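Local coordinates for A rubisco-like protein (Burkholderia fungorum, PDB 3NWR) that is a homologue of the Rubisco large subunit whose own reaction is not established, though it probably acts on a phosphorylated substrate as its relatives do, at residues 315-320 against 352-357; 365-370 against 400-405; 357-362 against 376-381; 229-234 against 255-260. All blocks are in the same frame, centred on the assembly; numbering follows the deposited sequence.

Interaction 1: residues 315-320 against 352-357; sequences HMHVHG and LPAFSS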
loop_
_atom_site.group_PDB
_atom_site.type_symbol
_atom_site.label_atom_id
_atom_site.label_comp_id
_atom_site.label_asym_id
_atom_site.label_seq_id
_atom_site.Cartn_x
_atom_site.Cartn_y
_atom_site.Cartn_z
ATOM N N HIS A 315 -15.491 -9.970 -1.519
ATOM C CA HIS A 315 -14.780 -10.752 -2.527
ATOM C C HIS A 315 -13.306 -10.393 -2.498
ATOM O O HIS A 315 -12.950 -9.235 -2.275
ATOM C CB HIS A 315 -15.245 -10.407 -3.938
ATOM C CG HIS A 315 -16.716 -10.541 -4.179
ATOM N ND1 HIS A 315 -17.306 -10.071 -5.332
ATOM C CD2 HIS A 315 -17.710 -11.099 -3.446
ATOM C CE1 HIS A 315 -18.604 -10.333 -5.297
ATOM N NE2 HIS A 315 -18.873 -10.959 -4.164
ATOM N N MET A 316 -12.446 -11.375 -2.776
ATOM C CA MET A 316 -11.022 -11.117 -2.975
ATOM C C MET A 316 -10.522 -11.810 -4.233
ATOM O O MET A 316 -10.933 -12.936 -4.529
ATOM C CB MET A 316 -10.191 -11.617 -1.784
ATOM C CG MET A 316 -10.305 -10.758 -0.521
ATOM S SD MET A 316 -9.440 -9.158 -0.607
ATOM C CE MET A 316 -7.717 -9.651 -0.411
ATOM N N HIS A 317 -9.624 -11.145 -4.954
ATOM C CA HIS A 317 -9.017 -11.710 -6.150
ATOM C C HIS A 317 -7.842 -12.617 -5.830
ATOM O O HIS A 317 -7.010 -12.294 -4.960
ATOM C CB HIS A 317 -8.554 -10.592 -7.074
ATOM C CG HIS A 317 -9.646 -10.047 -7.925
ATOM N ND1 HIS A 317 -9.771 -10.370 -9.257
ATOM C CD2 HIS A 317 -10.684 -9.227 -7.633
ATOM C CE1 HIS A 317 -10.837 -9.765 -9.754
ATOM N NE2 HIS A 317 -11.408 -9.066 -8.787
ATOM N N VAL A 318 -7.758 -13.723 -6.568
ATOM C CA VAL A 318 -6.688 -14.701 -6.390
ATOM C C VAL A 318 -5.912 -14.982 -7.675
ATOM O O VAL A 318 -5.033 -15.847 -7.694
ATOM C CB VAL A 318 -7.228 -16.034 -5.829
ATOM C CG1 VAL A 318 -7.905 -15.803 -4.488
ATOM C CG2 VAL A 318 -8.192 -16.708 -6.805
ATOM N N HIS A 319 -6.207 -14.218 -8.720
ATOM C CA HIS A 319 -5.678 -14.453 -10.058
ATOM C C HIS A 319 -6.126 -15.832 -10.536
ATOM O O HIS A 319 -7.241 -16.220 -10.208
ATOM C CB HIS A 319 -4.187 -14.119 -10.142
ATOM C CG HIS A 319 -3.933 -12.643 -10.048
ATOM N ND1 HIS A 319 -2.684 -12.079 -10.195
ATOM C CD2 HIS A 319 -4.788 -11.612 -9.835
ATOM C CE1 HIS A 319 -2.778 -10.767 -10.072
ATOM N NE2 HIS A 319 -4.045 -10.455 -9.853
ATOM N N GLY A 320 -5.339 -16.561 -11.322
ATOM C CA GLY A 320 -5.923 -17.745 -11.938
ATOM C C GLY A 320 -4.976 -18.863 -12.295
ATOM O O GLY A 320 -3.801 -18.625 -12.565
ATOM N N LEU A 352 -15.620 -14.562 -0.987
ATOM C CA LEU A 352 -15.725 -15.212 -2.284
ATOM C C LEU A 352 -14.452 -14.989 -3.085
ATOM O O LEU A 352 -14.087 -13.844 -3.352
ATOM C CB LEU A 352 -16.916 -14.632 -3.044
ATOM C CG LEU A 352 -17.294 -15.299 -4.367
ATOM C CD1 LEU A 352 -17.879 -16.695 -4.149
ATOM C CD2 LEU A 352 -18.286 -14.414 -5.116
ATOM N N PRO A 353 -13.757 -16.071 -3.478
ATOM C CA PRO A 353 -12.568 -15.888 -4.311
ATOM C C PRO A 353 -12.951 -15.618 -5.758
ATOM O O PRO A 353 -13.882 -16.244 -6.292
ATOM C CB PRO A 353 -11.833 -17.232 -4.179
ATOM C CG PRO A 353 -12.946 -18.231 -3.979
ATOM C CD PRO A 353 -13.986 -17.488 -3.133
ATOM N N ALA A 354 -12.266 -14.657 -6.366
ATOM C CA ALA A 354 -12.450 -14.329 -7.768
ATOM C C ALA A 354 -11.231 -14.762 -8.571
ATOM O O ALA A 354 -10.120 -14.264 -8.372
ATOM C CB ALA A 354 -12.724 -12.830 -7.946
ATOM N N PHE A 355 -11.443 -15.727 -9.458
ATOM C CA PHE A 355 -10.385 -16.220 -10.324
ATOM C C PHE A 355 -10.420 -15.459 -11.628
ATOM O O PHE A 355 -11.502 -15.219 -12.177
ATOM C CB PHE A 355 -10.619 -17.697 -10.637
ATOM C CG PHE A 355 -10.427 -18.606 -9.455
ATOM C CD1 PHE A 355 -9.225 -19.286 -9.277
ATOM C CD2 PHE A 355 -11.454 -18.801 -8.537
ATOM C CE1 PHE A 355 -9.045 -20.131 -8.193
ATOM C CE2 PHE A 355 -11.287 -19.643 -7.452
ATOM C CZ PHE A 355 -10.083 -20.311 -7.276
ATOM N N SER A 356 -9.248 -15.104 -12.146
ATOM C CA SER A 356 -9.176 -14.380 -13.408
ATOM C C SER A 356 -7.829 -14.567 -14.087
ATOM O O SER A 356 -6.890 -15.079 -13.480
ATOM C CB SER A 356 -9.390 -12.888 -13.164
ATOM O OG SER A 356 -8.261 -12.352 -12.497
ATOM N N SER A 357 -7.769 -14.128 -15.345
ATOM C CA SER A 357 -6.570 -14.162 -16.196
ATOM C C SER A 357 -6.491 -15.456 -17.008
ATOM O O SER A 357 -6.132 -16.507 -16.476
ATOM C CB SER A 357 -5.280 -13.939 -15.393
ATOM O OG SER A 357 -4.173 -13.809 -16.273
HETATM O O HOH W 1 -8.415 -12.662 -9.832
#

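Interaction 2: residues 365-370 against 400-405; sequences QATFDA and QAWAAV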
loop_
_atom_site.group_PDB
_atom_site.type_symbol
_atom_site.label_atom_id
_atom_site.label_comp_id
_atom_site.label_asym_id
_atom_site.label_seq_id
_atom_site.Cartn_x
_atom_site.Cartn_y
_atom_site.Cartn_z
ATOM N N GLN A 365 -11.683 -27.388 -14.673
ATOM C CA GLN A 365 -11.371 -28.551 -13.846
ATOM C C GLN A 365 -10.372 -28.223 -12.728
ATOM O O GLN A 365 -10.578 -28.596 -11.571
ATOM C CB GLN A 365 -10.831 -29.701 -14.701
ATOM C CG GLN A 365 -10.598 -30.983 -13.898
ATOM C CD GLN A 365 -11.894 -31.652 -13.483
ATOM O OE1 GLN A 365 -12.261 -31.671 -12.305
ATOM N NE2 GLN A 365 -12.597 -32.195 -14.453
ATOM N N ALA A 366 -9.280 -27.557 -13.088
ATOM C CA ALA A 366 -8.248 -27.228 -12.112
ATOM C C ALA A 366 -8.809 -26.294 -11.044
ATOM O O ALA A 366 -8.480 -26.403 -9.858
ATOM C CB ALA A 366 -7.058 -26.593 -12.797
ATOM N N THR A 367 -9.682 -25.393 -11.467
ATOM C CA THR A 367 -10.285 -24.440 -10.540
ATOM C C THR A 367 -11.194 -25.155 -9.541
ATOM O O THR A 367 -11.118 -24.914 -8.339
ATOM C CB THR A 367 -11.047 -23.348 -11.308
ATOM O OG1 THR A 367 -10.121 -22.619 -12.120
ATOM C CG2 THR A 367 -11.736 -22.369 -10.347
ATOM N N PHE A 368 -12.045 -26.047 -10.048
ATOM C CA PHE A 368 -12.945 -26.828 -9.210
ATOM C C PHE A 368 -12.145 -27.646 -8.204
ATOM O O PHE A 368 -12.486 -27.711 -7.021
ATOM C CB PHE A 368 -13.799 -27.746 -10.095
ATOM C CG PHE A 368 -14.889 -28.479 -9.359
ATOM C CD1 PHE A 368 -15.756 -27.809 -8.512
ATOM C CD2 PHE A 368 -15.073 -29.843 -9.555
ATOM C CE1 PHE A 368 -16.774 -28.491 -7.850
ATOM C CE2 PHE A 368 -16.092 -30.526 -8.900
ATOM C CZ PHE A 368 -16.939 -29.849 -8.050
ATOM N N ASP A 369 -11.072 -28.266 -8.680
ATOM C CA ASP A 369 -10.246 -29.104 -7.820
ATOM C C ASP A 369 -9.476 -28.285 -6.776
ATOM O O ASP A 369 -9.223 -28.764 -5.676
ATOM C CB ASP A 369 -9.316 -29.976 -8.668
ATOM C CG ASP A 369 -10.071 -31.048 -9.439
ATOM O OD1 ASP A 369 -11.235 -31.343 -9.082
ATOM O OD2 ASP A 369 -9.506 -31.606 -10.403
ATOM N N ALA A 370 -9.135 -27.045 -7.107
ATOM C CA ALA A 370 -8.506 -26.144 -6.134
ATOM C C ALA A 370 -9.458 -25.755 -5.001
ATOM O O ALA A 370 -9.091 -25.815 -3.826
ATOM C CB ALA A 370 -7.968 -24.887 -6.824
ATOM N N GLN A 400 -21.105 -25.211 -19.578
ATOM C CA GLN A 400 -21.022 -26.646 -19.879
ATOM C C GLN A 400 -19.813 -27.293 -19.203
ATOM O O GLN A 400 -19.902 -28.410 -18.685
ATOM C CB GLN A 400 -20.978 -26.869 -21.388
ATOM C CG GLN A 400 -22.333 -26.692 -22.056
ATOM C CD GLN A 400 -22.241 -26.638 -23.568
ATOM O OE1 GLN A 400 -21.154 -26.524 -24.135
ATOM N NE2 GLN A 400 -23.396 -26.705 -24.233
ATOM N N ALA A 401 -18.684 -26.585 -19.184
ATOM C CA ALA A 401 -17.513 -27.075 -18.464
ATOM C C ALA A 401 -17.824 -27.257 -16.977
ATOM O O ALA A 401 -17.460 -28.265 -16.375
ATOM C CB ALA A 401 -16.328 -26.132 -18.654
ATOM N N TRP A 402 -18.488 -26.270 -16.376
ATOM C CA TRP A 402 -18.868 -26.392 -14.973
ATOM C C TRP A 402 -19.836 -27.553 -14.725
ATOM O O TRP A 402 -19.668 -28.301 -13.761
ATOM C CB TRP A 402 -19.410 -25.059 -14.430
ATOM C CG TRP A 402 -18.273 -24.133 -14.123
ATOM C CD1 TRP A 402 -17.909 -23.011 -14.811
ATOM C CD2 TRP A 402 -17.313 -24.289 -13.073
ATOM N NE1 TRP A 402 -16.786 -22.450 -14.242
ATOM C CE2 TRP A 402 -16.403 -23.211 -13.172
ATOM C CE3 TRP A 402 -17.143 -25.225 -12.045
ATOM C CZ2 TRP A 402 -15.331 -23.057 -12.298
ATOM C CZ3 TRP A 402 -16.071 -25.072 -11.176
ATOM C CH2 TRP A 402 -15.186 -23.983 -11.299
ATOM N N ALA A 403 -20.827 -27.714 -15.596
ATOM C CA ALA A 403 -21.746 -28.846 -15.488
ATOM C C ALA A 403 -20.982 -30.177 -15.527
ATOM O O ALA A 403 -21.256 -31.090 -14.744
ATOM C CB ALA A 403 -22.785 -28.784 -16.585
ATOM N N ALA A 404 -20.010 -30.268 -16.429
ATOM C CA ALA A 404 -19.196 -31.478 -16.556
ATOM C C ALA A 404 -18.435 -31.797 -15.276
ATOM O O ALA A 404 -18.501 -32.910 -14.750
ATOM C CB ALA A 404 -18.231 -31.340 -17.722
ATOM N N VAL A 405 -17.702 -30.820 -14.752
ATOM C CA VAL A 405 -16.861 -31.121 -13.594
ATOM C C VAL A 405 -17.693 -31.424 -12.353
ATOM O O VAL A 405 -17.318 -32.256 -11.530
ATOM C CB VAL A 405 -15.791 -30.031 -13.320
ATOM C CG1 VAL A 405 -15.025 -29.733 -14.597
ATOM C CG2 VAL A 405 -16.426 -28.756 -12.755
#

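Interaction 3: residues 357-362 against 376-381; sequences SGQWAG and LLFMSG. With SO4 (sulfate ion), chain B.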
loop_
_atom_site.group_PDB
_atom_site.type_symbol
_atom_site.label_atom_id
_atom_site.label_comp_id
_atom_site.label_asym_id
_atom_site.label_seq_id
_atom_site.Cartn_x
_atom_site.Cartn_y
_atom_site.Cartn_z
ATOM N N SER A 357 -7.769 -14.128 -15.345
ATOM C CA SER A 357 -6.570 -14.162 -16.196
ATOM C C SER A 357 -6.491 -15.456 -17.008
ATOM O O SER A 357 -6.132 -16.507 -16.476
ATOM C CB SER A 357 -5.280 -13.939 -15.393
ATOM O OG SER A 357 -4.173 -13.809 -16.273
ATOM N N GLY A 358 -6.833 -15.364 -18.290
ATOM C CA GLY A 358 -6.776 -16.508 -19.189
ATOM C C GLY A 358 -7.723 -17.633 -18.811
ATOM O O GLY A 358 -7.481 -18.798 -19.141
ATOM N N GLN A 359 -8.806 -17.297 -18.120
ATOM C CA GLN A 359 -9.759 -18.309 -17.692
ATOM C C GLN A 359 -10.750 -18.647 -18.795
ATOM O O GLN A 359 -11.238 -17.772 -19.511
ATOM C CB GLN A 359 -10.496 -17.857 -16.434
ATOM C CG GLN A 359 -9.555 -17.624 -15.252
ATOM C CD GLN A 359 -8.693 -18.841 -14.964
ATOM O OE1 GLN A 359 -9.203 -19.891 -14.566
ATOM N NE2 GLN A 359 -7.382 -18.702 -15.146
ATOM N N TRP A 360 -11.050 -19.932 -18.925
ATOM C CA TRP A 360 -11.971 -20.394 -19.951
ATOM C C TRP A 360 -12.383 -21.826 -19.618
ATOM O O TRP A 360 -12.051 -22.335 -18.545
ATOM C CB TRP A 360 -11.318 -20.292 -21.339
ATOM C CG TRP A 360 -10.173 -21.238 -21.557
ATOM C CD1 TRP A 360 -8.935 -21.186 -20.977
ATOM C CD2 TRP A 360 -10.156 -22.368 -22.439
ATOM N NE1 TRP A 360 -8.151 -22.220 -21.442
ATOM C CE2 TRP A 360 -8.883 -22.963 -22.331
ATOM C CE3 TRP A 360 -11.103 -22.940 -23.298
ATOM C CZ2 TRP A 360 -8.529 -24.098 -23.060
ATOM C CZ3 TRP A 360 -10.750 -24.075 -24.013
ATOM C CH2 TRP A 360 -9.478 -24.638 -23.889
ATOM N N ALA A 361 -13.115 -22.481 -20.514
ATOM C CA ALA A 361 -13.545 -23.853 -20.234
ATOM C C ALA A 361 -12.386 -24.723 -19.762
ATOM O O ALA A 361 -12.534 -25.518 -18.838
ATOM C CB ALA A 361 -14.200 -24.476 -21.460
ATOM N N GLY A 362 -11.230 -24.556 -20.398
ATOM C CA GLY A 362 -10.074 -25.387 -20.118
ATOM C C GLY A 362 -9.372 -25.181 -18.785
ATOM O O GLY A 362 -8.431 -25.910 -18.469
ATOM N N LEU A 376 -17.316 -19.745 -5.861
ATOM C CA LEU A 376 -16.289 -18.941 -6.489
ATOM C C LEU A 376 -16.883 -18.086 -7.596
ATOM O O LEU A 376 -17.948 -18.399 -8.152
ATOM C CB LEU A 376 -15.165 -19.845 -7.020
ATOM C CG LEU A 376 -15.588 -20.821 -8.121
ATOM C CD1 LEU A 376 -15.195 -20.303 -9.500
ATOM C CD2 LEU A 376 -15.012 -22.217 -7.871
ATOM N N LEU A 377 -16.196 -16.987 -7.887
ATOM C CA LEU A 377 -16.497 -16.133 -9.027
ATOM C C LEU A 377 -15.453 -16.390 -10.103
ATOM O O LEU A 377 -14.254 -16.226 -9.868
ATOM C CB LEU A 377 -16.485 -14.660 -8.589
ATOM C CG LEU A 377 -16.650 -13.589 -9.673
ATOM C CD1 LEU A 377 -17.960 -13.757 -10.420
ATOM C CD2 LEU A 377 -16.567 -12.195 -9.046
ATOM N N PHE A 378 -15.920 -16.831 -11.269
ATOM C CA PHE A 378 -15.052 -17.239 -12.372
ATOM C C PHE A 378 -15.077 -16.184 -13.469
ATOM O O PHE A 378 -16.056 -16.081 -14.226
ATOM C CB PHE A 378 -15.562 -18.585 -12.907
ATOM C CG PHE A 378 -14.604 -19.296 -13.840
ATOM C CD1 PHE A 378 -13.466 -19.907 -13.348
ATOM C CD2 PHE A 378 -14.871 -19.376 -15.202
ATOM C CE1 PHE A 378 -12.593 -20.580 -14.203
ATOM C CE2 PHE A 378 -14.009 -20.058 -16.066
ATOM C CZ PHE A 378 -12.862 -20.648 -15.559
ATOM N N MET A 379 -14.010 -15.395 -13.543
ATOM C CA MET A 379 -13.928 -14.289 -14.493
ATOM C C MET A 379 -13.266 -14.751 -15.769
ATOM O O MET A 379 -12.104 -15.172 -15.753
ATOM C CB MET A 379 -13.108 -13.132 -13.910
ATOM C CG MET A 379 -13.588 -12.630 -12.555
ATOM S SD MET A 379 -15.217 -11.880 -12.623
ATOM C CE MET A 379 -14.992 -10.689 -13.926
ATOM N N SER A 380 -13.995 -14.641 -16.873
ATOM C CA SER A 380 -13.483 -15.035 -18.176
ATOM C C SER A 380 -13.613 -13.867 -19.152
ATOM O O SER A 380 -14.670 -13.241 -19.247
ATOM C CB SER A 380 -14.250 -16.265 -18.677
ATOM O OG SER A 380 -13.748 -16.722 -19.926
ATOM N N GLY A 381 -12.526 -13.563 -19.852
ATOM C CA GLY A 381 -12.527 -12.511 -20.857
ATOM C C GLY A 381 -12.642 -13.107 -22.240
ATOM O O GLY A 381 -13.735 -13.434 -22.686
HETATM S S SO4 B . -7.793 -13.185 -21.040
HETATM O O1 SO4 B . -9.040 -12.488 -21.345
HETATM O O2 SO4 B . -7.963 -14.623 -21.216
HETATM O O3 SO4 B . -7.410 -12.905 -19.660
HETATM O O4 SO4 B . -6.738 -12.704 -21.927
HETATM O O HOH W 2 -9.942 -14.648 -17.302
HETATM O O HOH W 3 -10.449 -15.439 -20.681
#

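Interaction 4: residues 229-234 against 255-260; sequences PVMVAF and GSCVMA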
loop_
_atom_site.group_PDB
_atom_site.type_symbol
_atom_site.label_atom_id
_atom_site.label_comp_id
_atom_site.label_asym_id
_atom_site.label_seq_id
_atom_site.Cartn_x
_atom_site.Cartn_y
_atom_site.Cartn_z
ATOM N N PRO A 229 -31.038 -11.662 -12.657
ATOM C CA PRO A 229 -30.259 -10.522 -12.158
ATOM C C PRO A 229 -28.812 -10.646 -12.636
ATOM O O PRO A 229 -28.305 -11.766 -12.752
ATOM C CB PRO A 229 -30.314 -10.683 -10.634
ATOM C CG PRO A 229 -31.139 -11.907 -10.349
ATOM C CD PRO A 229 -31.286 -12.677 -11.620
ATOM N N VAL A 230 -28.179 -9.519 -12.945
ATOM C CA VAL A 230 -26.748 -9.487 -13.251
ATOM C C VAL A 230 -26.100 -8.460 -12.333
ATOM O O VAL A 230 -26.525 -7.306 -12.280
ATOM C CB VAL A 230 -26.469 -9.115 -14.717
ATOM C CG1 VAL A 230 -24.965 -9.027 -14.978
ATOM C CG2 VAL A 230 -27.103 -10.136 -15.655
ATOM N N MET A 231 -25.089 -8.897 -11.593
ATOM C CA MET A 231 -24.375 -8.028 -10.666
ATOM C C MET A 231 -23.285 -7.248 -11.393
ATOM O O MET A 231 -22.412 -7.831 -12.037
ATOM C CB MET A 231 -23.753 -8.862 -9.547
ATOM C CG MET A 231 -22.854 -8.059 -8.610
ATOM S SD MET A 231 -22.258 -9.011 -7.203
ATOM C CE MET A 231 -23.796 -9.321 -6.318
ATOM N N VAL A 232 -23.335 -5.921 -11.290
ATOM C CA VAL A 232 -22.313 -5.082 -11.890
ATOM C C VAL A 232 -21.472 -4.459 -10.786
ATOM O O VAL A 232 -21.990 -3.754 -9.906
ATOM C CB VAL A 232 -22.914 -3.966 -12.776
ATOM C CG1 VAL A 232 -21.793 -3.065 -13.336
ATOM C CG2 VAL A 232 -23.730 -4.573 -13.918
ATOM N N ALA A 233 -20.178 -4.753 -10.819
ATOM C CA ALA A 233 -19.253 -4.153 -9.873
ATOM C C ALA A 233 -18.749 -2.854 -10.475
ATOM O O ALA A 233 -17.833 -2.849 -11.299
ATOM C CB ALA A 233 -18.093 -5.106 -9.572
ATOM N N PHE A 234 -19.388 -1.751 -10.095
ATOM C CA PHE A 234 -18.944 -0.430 -10.526
ATOM C C PHE A 234 -17.715 -0.030 -9.739
ATOM O O PHE A 234 -17.728 -0.059 -8.501
ATOM C CB PHE A 234 -20.044 0.605 -10.281
ATOM C CG PHE A 234 -21.243 0.415 -11.154
ATOM C CD1 PHE A 234 -21.201 0.785 -12.489
ATOM C CD2 PHE A 234 -22.405 -0.143 -10.647
ATOM C CE1 PHE A 234 -22.315 0.613 -13.313
ATOM C CE2 PHE A 234 -23.528 -0.329 -11.469
ATOM C CZ PHE A 234 -23.478 0.049 -12.801
ATOM N N GLY A 255 -28.325 -0.860 -7.973
ATOM C CA GLY A 255 -27.150 -1.716 -8.030
ATOM C C GLY A 255 -27.021 -2.598 -6.805
ATOM O O GLY A 255 -27.756 -2.448 -5.832
ATOM N N SER A 256 -26.076 -3.530 -6.855
ATOM C CA SER A 256 -25.880 -4.458 -5.751
ATOM C C SER A 256 -24.432 -4.552 -5.302
ATOM O O SER A 256 -24.134 -5.211 -4.310
ATOM C CB SER A 256 -26.354 -5.856 -6.155
ATOM O OG SER A 256 -25.628 -6.322 -7.287
ATOM N N CYS A 257 -23.540 -3.882 -6.023
ATOM C CA CYS A 257 -22.117 -4.102 -5.812
ATOM C C CYS A 257 -21.300 -2.867 -6.183
ATOM O O CYS A 257 -21.596 -2.200 -7.179
ATOM C CB CYS A 257 -21.671 -5.304 -6.660
ATOM S SG CYS A 257 -19.914 -5.750 -6.505
ATOM N N VAL A 258 -20.280 -2.579 -5.378
ATOM C CA VAL A 258 -19.249 -1.608 -5.730
ATOM C C VAL A 258 -17.868 -2.252 -5.618
ATOM O O VAL A 258 -17.633 -3.106 -4.763
ATOM C CB VAL A 258 -19.309 -0.337 -4.866
ATOM C CG1 VAL A 258 -20.585 0.447 -5.179
ATOM C CG2 VAL A 258 -19.239 -0.692 -3.390
ATOM N N MET A 259 -16.972 -1.828 -6.499
ATOM C CA MET A 259 -15.599 -2.312 -6.537
ATOM C C MET A 259 -14.681 -1.181 -6.087
ATOM O O MET A 259 -14.959 -0.010 -6.343
ATOM C CB MET A 259 -15.269 -2.710 -7.972
ATOM C CG MET A 259 -13.797 -2.761 -8.327
ATOM S SD MET A 259 -13.705 -3.162 -10.090
ATOM C CE MET A 259 -11.996 -2.737 -10.426
ATOM N N ALA A 260 -13.594 -1.530 -5.407
ATOM C CA ALA A 260 -12.598 -0.544 -4.976
ATOM C C ALA A 260 -11.194 -1.113 -5.097
ATOM O O ALA A 260 -10.979 -2.292 -4.815
ATOM C CB ALA A 260 -12.870 -0.095 -3.530
HETATM O O HOH W 4 -24.264 -2.770 -9.036
#

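Interaction 1: residues 315-320 against 352-357
Met316 and Ala354 meet at the middle of two parallel strands, 315-319 and 352-355, which a ladder of backbone hydrogen bonds joins. Met316 N donates to Leu352 O, Ala354 N returns a 2.8 Å bond to Met316 O, and Val318 N gives the straightest of the set to Ala354 O, with 168° at the hydrogen. Past the regular ladder, Ser356 N reaches His319 O at 3.0 Å but approaches from above the carbonyl plane. CA-H...O contacts, such as Pro353 CA to Met316 O, fill in between.

Three CH-pi contacts tie the side chains. Ala354 CB sits 3.9 Å from the centroid of the His317 ring, almost exactly over its centre. Leu352 CD2 covers a face of the His315 ring nearer the rim, the two side chains running alongside each other. On the other face of the sheet Val318 CG2 lies 3.8 Å from the centroid of the Phe355 ring. That methyl stands between its backbone N and carbonyl carbon because CG1 is turned anti to the carbonyl carbon (chi1 -59°), toward Pro353 CB.

One water knits the C-terminal ends together with four hydrogen bonds: it accepts from His319 N, donates to Ala354 O at 2.8 Å, and also binds His317 ND1 and Ser356 OG. His317 NE2 is bonded to His282 on the next strand, as is His315 ND1, so both rings are held at two nitrogens, His315 NE2 using Thr152 OG1. With helix 329-340 completing the crossover, this is a beta-alpha-beta unit of the TIM-barrel catalytic domain of the Rubisco family.

Interaction 2: residues 365-370 against 400-405
Phe368 and Val405 slide past one another in opposite directions where helices 364-371 and 391-407 pack, the two short segments crossing at -49° with their axes 10.1 Å apart. The Phe368 ring is carried toward the other helix by a first torsion that sets CG opposite the backbone N (chi1 -173°). Its CD2 then meets Val405 CG2 at 3.6 Å, and CE2 comes 3.4 Å from Val405 O. Val405 splits its two methyls between neighbours: CG2 lies against Phe368, whereas CG1 faces the bent side chain of Gln365.

Trp402 leaves its helix with CG anti to the carbonyl carbon (chi1 -78°), and the far end of the indole swings back across the gap. CZ3 of Trp402 touches Phe368 CB at 3.7 Å. Thr367 CG2, 3.9 Å from Trp402 CH2, and Phe368 CD1 lie at the edge of the indole, near its plane, while Thr367 OG1 bonds the backbone O of Thr363, the residue just before its helix begins. No hydrogen bond crosses between the segments.

Around the pair, Trp402 meets Phe378 of strand 377-379 edge-to-face, Val364 lies against Trp402 and Val405, and helix 411-414 packs on Val405 through Leu411.

Interaction 3: residues 357-362 against 376-381
Gln359 and Phe378 cross at about a right angle and have the largest areas buried in this contact. Gln359 CB lies above the Phe378 ring, off-centre and 4.2 Å from its centroid. The amide plane stands 80° from that ring, with OE1 of Gln359 3.5 Å from Phe378 CE1. Bending at chi2 (-54°) folds the glutamine back on its own loop, where NE2 donates to Ser357 O at 2.9 Å. NE2 also bonds Leu321 O, and OE1 bonds Thr363 OG1, so both ends of the amide are fixed. Phe378 CZ meets Trp360 O, which lies in the plane of the ring at its edge.

The backbone of Gln359 is gripped as well. Ser380 OG donates a hydrogen bond to Gln359 O at 2.8 Å, arriving above the carbonyl plane. A second donor to Gln359 O is a water that accepts from Gly381 N and bonds the sulfate; another water links Gln359 N to Met379 O. Gly358 N donates to sulfate O3 at 2.9 Å, and Lys324 NZ and Gly382 N also bond the anion.

The 357-362 loop follows strand 352-355 and leads into helix 364-371, whose Val364 and Thr367 pack on Phe378; strand 377-379 lies between strands 163-165 and 352-355.

Interaction 4: residues 229-234 against 255-260
Met231 meets Ser256 and Cys257 at the start of this contact, its CG lying 3.5 Å from Ser256 OG and 3.6 Å from Cys257 CB. The methionine runs out extended as far as SD and bends only at its last torsion (chi3 -66°), which brings CE back beside Ser256 OG. Next along, Ala233 CB touches Cys257 SG at 3.6 Å, since the thiol is swung opposite the backbone N (chi1 -179°), and Met259 CB closes on the same methyl at 4.0 Å.

The backbones are joined directly by Met259 N to Phe234 O, a 2.8 Å bond that is nearly straight at the hydrogen (174°) but comes from above the carbonyl plane. Just before the strands begin, a water bridges the two segments, donating to Val232 O at 2.6 Å and accepting from Ser256 N.

In the second shell, Val232 CG1 sits over the centre of one face of the Phe234 ring, and helix 208-226 packs on both residues. Thr152 and Leu155 of helix 148-156 pack on Met231, while Val280 of the next strand meets Met231 and Cys257. Across these parallel barrel strands, cohesion therefore rests on buried methyl, thioether and thiol contacts, with one direct backbone bond and a water supplying the polar links.

Interactions 1, 3 and 4 share the parallel barrel sheet, and interaction 2 packs helices outside it. Interactions 1 and 3 share Ser357, with centres about 9 Å apart; their neighbouring strands are probably bonded from Phe355 O to Met379 N (2.9 Å). Interaction 2 is layered on both: Thr367 CG2 touches Phe355 CE2 at 4.0 Å, and Trp402 NE1 lies 3.7 Å from Phe378 CD2. Interaction 4 is about 16 Å from interaction 1 between centres, on the far side of strand 280-284, whose His282 touches both. The sulfate of interaction 3, though probably from the crystallisation liquor, is consistent with a phosphate-binding site at the C-terminal strand ends, as in Rubisco.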